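Local coordinates for LPXTG cell wall surface protein (Streptococcus gordonii, PDB 4IGB) that is a cell-wall-anchored surface protein that probably mediates attachment of the bacterium to host or other surfaces, at residues B[94-106]-B[179-191]. Numbering follows the deposited sequence.
Sequences FTNIGTVNGKQVD and EIRYADGTETDLK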
loop_
_atom_site.group_PDB
_atom_site.type_symbol
_atom_site.label_atom_id
_atom_site.label_comp_id
_atom_site.label_asym_id
_atom_site.label_seq_id
_atom_site.Cartn_x
_atom_site.Cartn_y
_atom_site.Cartn_z
ATOM N N PHE B 94 0.423 -8.797 -10.991
ATOM C CA PHE B 94 -0.284 -9.770 -10.176
ATOM C C PHE B 94 -1.763 -9.503 -10.341
ATOM O O PHE B 94 -2.244 -8.451 -9.958
ATOM C CB PHE B 94 0.119 -9.672 -8.701
ATOM C CG PHE B 94 1.567 -9.963 -8.446
ATOM C CD1 PHE B 94 1.970 -11.216 -8.014
ATOM C CD2 PHE B 94 2.526 -8.976 -8.625
ATOM C CE1 PHE B 94 3.320 -11.490 -7.782
ATOM C CE2 PHE B 94 3.880 -9.240 -8.405
ATOM C CZ PHE B 94 4.272 -10.502 -7.974
ATOM N N THR B 95 -2.480 -10.455 -10.931
ATOM C CA THR B 95 -3.891 -10.263 -11.241
ATOM C C THR B 95 -4.826 -10.766 -10.131
ATOM O O THR B 95 -4.670 -11.877 -9.633
ATOM C CB THR B 95 -4.282 -10.970 -12.569
ATOM O OG1 THR B 95 -3.461 -10.487 -13.636
ATOM C CG2 THR B 95 -5.742 -10.692 -12.912
ATOM N N ASN B 96 -5.826 -9.960 -9.790
ATOM C CA ASN B 96 -6.801 -10.321 -8.770
ATOM C C ASN B 96 -6.133 -10.664 -7.444
ATOM O O ASN B 96 -6.162 -11.812 -7.004
ATOM C CB ASN B 96 -7.675 -11.491 -9.233
ATOM C CG ASN B 96 -8.846 -11.718 -8.315
ATOM O OD1 ASN B 96 -9.171 -10.854 -7.498
ATOM N ND2 ASN B 96 -9.486 -12.880 -8.432
ATOM N N ILE B 97 -5.536 -9.655 -6.822
ATOM C CA ILE B 97 -4.784 -9.825 -5.590
ATOM C C ILE B 97 -5.714 -9.666 -4.407
ATOM O O ILE B 97 -5.307 -9.843 -3.258
ATOM C CB ILE B 97 -3.652 -8.779 -5.473
ATOM C CG1 ILE B 97 -4.223 -7.380 -5.244
ATOM C CG2 ILE B 97 -2.743 -8.813 -6.711
ATOM C CD1 ILE B 97 -3.153 -6.286 -5.288
ATOM N N GLY B 98 -6.961 -9.308 -4.700
ATOM C CA GLY B 98 -7.966 -9.167 -3.668
ATOM C C GLY B 98 -9.181 -8.445 -4.211
ATOM O O GLY B 98 -9.151 -7.903 -5.320
ATOM N N THR B 99 -10.257 -8.454 -3.435
ATOM C CA THR B 99 -11.445 -7.678 -3.753
ATOM C C THR B 99 -11.654 -6.615 -2.690
ATOM O O THR B 99 -11.688 -6.918 -1.491
ATOM C CB THR B 99 -12.672 -8.571 -3.829
ATOM O OG1 THR B 99 -12.427 -9.609 -4.785
ATOM C CG2 THR B 99 -13.912 -7.762 -4.244
ATOM N N VAL B 100 -11.782 -5.368 -3.126
ATOM C CA VAL B 100 -11.881 -4.243 -2.207
ATOM C C VAL B 100 -13.015 -3.316 -2.651
ATOM O O VAL B 100 -13.048 -2.876 -3.807
ATOM C CB VAL B 100 -10.568 -3.432 -2.182
ATOM C CG1 VAL B 100 -10.701 -2.242 -1.268
ATOM C CG2 VAL B 100 -9.382 -4.303 -1.766
ATOM N N ASN B 101 -13.933 -3.012 -1.736
ATOM C CA ASN B 101 -15.087 -2.165 -2.046
ATOM C C ASN B 101 -15.861 -2.715 -3.241
ATOM O O ASN B 101 -16.270 -1.951 -4.118
ATOM C CB ASN B 101 -14.656 -0.718 -2.354
ATOM C CG ASN B 101 -13.989 -0.019 -1.167
ATOM O OD1 ASN B 101 -14.369 -0.209 -0.006
ATOM N ND2 ASN B 101 -12.986 0.803 -1.464
ATOM N N GLY B 102 -16.043 -4.036 -3.275
ATOM C CA GLY B 102 -16.705 -4.710 -4.377
ATOM C C GLY B 102 -15.876 -4.842 -5.655
ATOM O O GLY B 102 -16.310 -5.480 -6.616
ATOM N N LYS B 103 -14.681 -4.257 -5.671
ATOM C CA LYS B 103 -13.862 -4.204 -6.890
ATOM C C LYS B 103 -12.614 -5.092 -6.841
ATOM O O LYS B 103 -11.894 -5.126 -5.839
ATOM C CB LYS B 103 -13.429 -2.759 -7.170
ATOM C CG LYS B 103 -14.579 -1.787 -7.461
ATOM C CD LYS B 103 -14.048 -0.352 -7.517
ATOM C CE LYS B 103 -14.992 0.576 -8.260
ATOM N NZ LYS B 103 -14.487 1.981 -8.156
ATOM N N GLN B 104 -12.349 -5.792 -7.936
ATOM C CA GLN B 104 -11.093 -6.523 -8.070
ATOM C C GLN B 104 -9.897 -5.570 -8.198
ATOM O O GLN B 104 -9.938 -4.576 -8.947
ATOM C CB GLN B 104 -11.131 -7.464 -9.272
ATOM C CG GLN B 104 -9.770 -8.049 -9.629
ATOM C CD GLN B 104 -9.827 -8.921 -10.875
ATOM O OE1 GLN B 104 -10.846 -9.558 -11.146
ATOM N NE2 GLN B 104 -8.737 -8.941 -11.646
ATOM N N VAL B 105 -8.834 -5.899 -7.469
ATOM C CA VAL B 105 -7.605 -5.119 -7.456
ATOM C C VAL B 105 -6.477 -5.926 -8.076
ATOM O O VAL B 105 -6.344 -7.127 -7.818
ATOM C CB VAL B 105 -7.211 -4.703 -6.015
ATOM C CG1 VAL B 105 -5.903 -3.900 -6.013
ATOM C CG2 VAL B 105 -8.331 -3.896 -5.372
ATOM N N ASP B 106 -5.688 -5.264 -8.918
ATOM C CA ASP B 106 -4.463 -5.842 -9.476
ATOM C C ASP B 106 -3.227 -5.112 -8.969
ATOM O O ASP B 106 -3.303 -3.946 -8.589
ATOM C CB ASP B 106 -4.461 -5.789 -11.008
ATOM C CG ASP B 106 -5.674 -6.454 -11.621
ATOM O OD1 ASP B 106 -6.110 -7.509 -11.121
ATOM O OD2 ASP B 106 -6.209 -5.899 -12.599
ATOM N N GLU B 179 2.388 -0.704 -7.754
ATOM C CA GLU B 179 1.146 0.026 -7.932
ATOM C C GLU B 179 -0.012 -0.938 -7.834
ATOM O O GLU B 179 0.050 -2.047 -8.365
ATOM C CB GLU B 179 1.115 0.736 -9.295
ATOM C CG GLU B 179 -0.157 1.548 -9.523
ATOM C CD GLU B 179 -0.318 2.018 -10.967
ATOM O OE1 GLU B 179 0.689 2.223 -11.658
ATOM O OE2 GLU B 179 -1.463 2.172 -11.421
ATOM N N ILE B 180 -1.065 -0.511 -7.146
ATOM C CA ILE B 180 -2.319 -1.252 -7.107
ATOM C C ILE B 180 -3.368 -0.471 -7.894
ATOM O O ILE B 180 -3.341 0.755 -7.926
ATOM C CB ILE B 180 -2.802 -1.496 -5.672
ATOM C CG1 ILE B 180 -2.755 -0.199 -4.846
ATOM C CG2 ILE B 180 -1.932 -2.556 -5.030
ATOM C CD1 ILE B 180 -3.356 -0.341 -3.419
ATOM N N ARG B 181 -4.299 -1.191 -8.511
ATOM C CA ARG B 181 -5.174 -0.613 -9.524
ATOM C C ARG B 181 -6.472 -1.405 -9.551
ATOM O O ARG B 181 -6.437 -2.632 -9.554
ATOM C CB ARG B 181 -4.461 -0.774 -10.876
ATOM C CG ARG B 181 -4.811 0.209 -11.934
ATOM C CD ARG B 181 -4.066 -0.122 -13.239
ATOM N NE ARG B 181 -2.657 0.278 -13.243
ATOM C CZ ARG B 181 -1.820 0.006 -14.244
ATOM N NH1 ARG B 181 -2.250 -0.668 -15.310
ATOM N NH2 ARG B 181 -0.560 0.399 -14.190
ATOM N N TYR B 182 -7.621 -0.731 -9.566
ATOM C CA TYR B 182 -8.857 -1.445 -9.843
ATOM C C TYR B 182 -8.847 -2.011 -11.281
ATOM O O TYR B 182 -8.603 -1.291 -12.256
ATOM C CB TYR B 182 -10.080 -0.541 -9.643
ATOM C CG TYR B 182 -10.345 -0.123 -8.207
ATOM C CD1 TYR B 182 -10.345 -1.051 -7.180
ATOM C CD2 TYR B 182 -10.577 1.214 -7.886
ATOM C CE1 TYR B 182 -10.587 -0.662 -5.863
ATOM C CE2 TYR B 182 -10.816 1.615 -6.582
ATOM C CZ TYR B 182 -10.822 0.669 -5.566
ATOM O OH TYR B 182 -11.063 1.057 -4.254
ATOM N N ALA B 183 -9.165 -3.288 -11.407
ATOM C CA ALA B 183 -9.205 -3.922 -12.711
ATOM C C ALA B 183 -10.280 -3.298 -13.592
ATOM O O ALA B 183 -10.119 -3.237 -14.805
ATOM C CB ALA B 183 -9.439 -5.419 -12.568
ATOM N N ASP B 184 -11.375 -2.831 -12.996
ATOM C CA ASP B 184 -12.485 -2.320 -13.806
ATOM C C ASP B 184 -12.196 -0.964 -14.472
ATOM O O ASP B 184 -12.962 -0.506 -15.329
ATOM C CB ASP B 184 -13.810 -2.290 -13.023
ATOM C CG ASP B 184 -13.812 -1.284 -11.887
ATOM O OD1 ASP B 184 -12.860 -0.483 -11.775
ATOM O OD2 ASP B 184 -14.785 -1.288 -11.100
ATOM N N GLY B 185 -11.091 -0.330 -14.085
ATOM C CA GLY B 185 -10.668 0.908 -14.726
ATOM C C GLY B 185 -11.166 2.184 -14.072
ATOM O O GLY B 185 -10.899 3.292 -14.561
ATOM N N THR B 186 -11.906 2.039 -12.978
ATOM C CA THR B 186 -12.313 3.198 -12.182
ATOM C C THR B 186 -11.129 3.745 -11.409
ATOM O O THR B 186 -10.127 3.047 -11.214
ATOM C CB THR B 186 -13.444 2.857 -11.176
ATOM O OG1 THR B 186 -13.069 1.720 -10.387
ATOM C CG2 THR B 186 -14.740 2.553 -11.912
ATOM N N GLU B 187 -11.250 4.991 -10.959
ATOM C CA GLU B 187 -10.169 5.662 -10.260
ATOM C C GLU B 187 -9.782 4.911 -8.985
ATOM O O GLU B 187 -10.638 4.524 -8.203
ATOM C CB GLU B 187 -10.551 7.114 -9.967
ATOM C CG GLU B 187 -10.584 7.991 -11.232
ATOM C CD GLU B 187 -11.426 9.255 -11.058
ATOM O OE1 GLU B 187 -10.841 10.357 -10.955
ATOM O OE2 GLU B 187 -12.677 9.140 -11.037
ATOM N N THR B 188 -8.490 4.678 -8.797
ATOM C CA THR B 188 -8.032 3.906 -7.648
ATOM C C THR B 188 -7.780 4.843 -6.464
ATOM O O THR B 188 -6.787 5.558 -6.433
ATOM C CB THR B 188 -6.764 3.074 -7.975
ATOM O OG1 THR B 188 -7.012 2.242 -9.119
ATOM C CG2 THR B 188 -6.375 2.187 -6.783
ATOM N N ASP B 189 -8.711 4.835 -5.513
ATOM C CA ASP B 189 -8.648 5.659 -4.300
ATOM C C ASP B 189 -7.807 5.000 -3.198
ATOM O O ASP B 189 -7.584 5.586 -2.143
ATOM C CB ASP B 189 -10.069 5.916 -3.779
ATOM C CG ASP B 189 -10.962 4.647 -3.820
ATOM O OD1 ASP B 189 -10.427 3.517 -3.945
ATOM O OD2 ASP B 189 -12.212 4.775 -3.737
ATOM N N LEU B 190 -7.350 3.779 -3.439
ATOM C CA LEU B 190 -6.550 3.054 -2.449
ATOM C C LEU B 190 -5.182 3.678 -2.258
ATOM O O LEU B 190 -4.554 4.121 -3.217
ATOM C CB LEU B 190 -6.385 1.595 -2.862
ATOM C CG LEU B 190 -7.681 0.824 -3.124
ATOM C CD1 LEU B 190 -7.386 -0.586 -3.599
ATOM C CD2 LEU B 190 -8.569 0.806 -1.866
ATOM N N LYS B 191 -4.716 3.698 -1.013
ATOM C CA LYS B 191 -3.397 4.240 -0.703
ATOM C C LYS B 191 -2.435 3.108 -0.376
ATOM O O LYS B 191 -2.536 2.456 0.670
ATOM C CB LYS B 191 -3.480 5.260 0.442
ATOM C CG LYS B 191 -4.404 6.443 0.127
ATOM C CD LYS B 191 -3.981 7.202 -1.129
ATOM C CE LYS B 191 -5.096 8.154 -1.556
ATOM N NZ LYS B 191 -4.854 8.758 -2.899
HETATM O O HOH W 1 -14.328 2.881 -5.342
HETATM O O HOH W 2 -12.092 -3.459 -10.299
#
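I180 sets its CG2 methyl against CD1 of I97 and its CB against CG1 of V105, where strand 170-182 runs beside the second arm of the type I' beta hairpin 94-106 in an antiparallel sheet of the N-terminal domain. The 152° between the N-to-C directions of segments 103-106 and 179-182 supports that pairing. R181 and D106 form the hydrogen-bonded pair, with D106 N to R181 O nearly straight (176°) and R181 N returning a more bent bond to D106 O.

Y182, paired with V105 at a non-hydrogen-bonded position, centres the contact. K103, with chi1 of -63° setting CG beside its backbone N, runs extended across the ring, placing CD 3.6 Å from the centroid of the Y182 ring and almost on its normal, a CH-pi contact; K103 NZ makes an off-centre cation-pi contact, 4.5 Å from that centroid. The phenol OH of Y182 donates to D189 OD1 on the syn side and receives a weak bond from N101 ND2.

At A183 the chain enters a type I turn, yet its N still bonds Q104 O (2.9 Å). Its CB methyl packs near D106 OD2, whose partner oxygen OD1 accepts from both N96 N and Q104 NE2, fixing the carboxylate. D184 OD1 accepts the backbone N of T186, closing an Asx turn, and also takes its hydroxyl OG1. This orients T186 OG1, its proton spent on D184, to accept from K103 NZ (2.7 Å). D184 OD2, 4.4 Å from K103 NZ, is beyond a salt bridge, though its charge probably favours the ammonium.

L190 lies on the face of V105 and Y182, CD1 meeting V105 CG2 and CD2 meeting V100 CG1, and I287 joins this apolar layer. A water accepts from K103 NZ and donates to D189 OD2 at 3.3 Å.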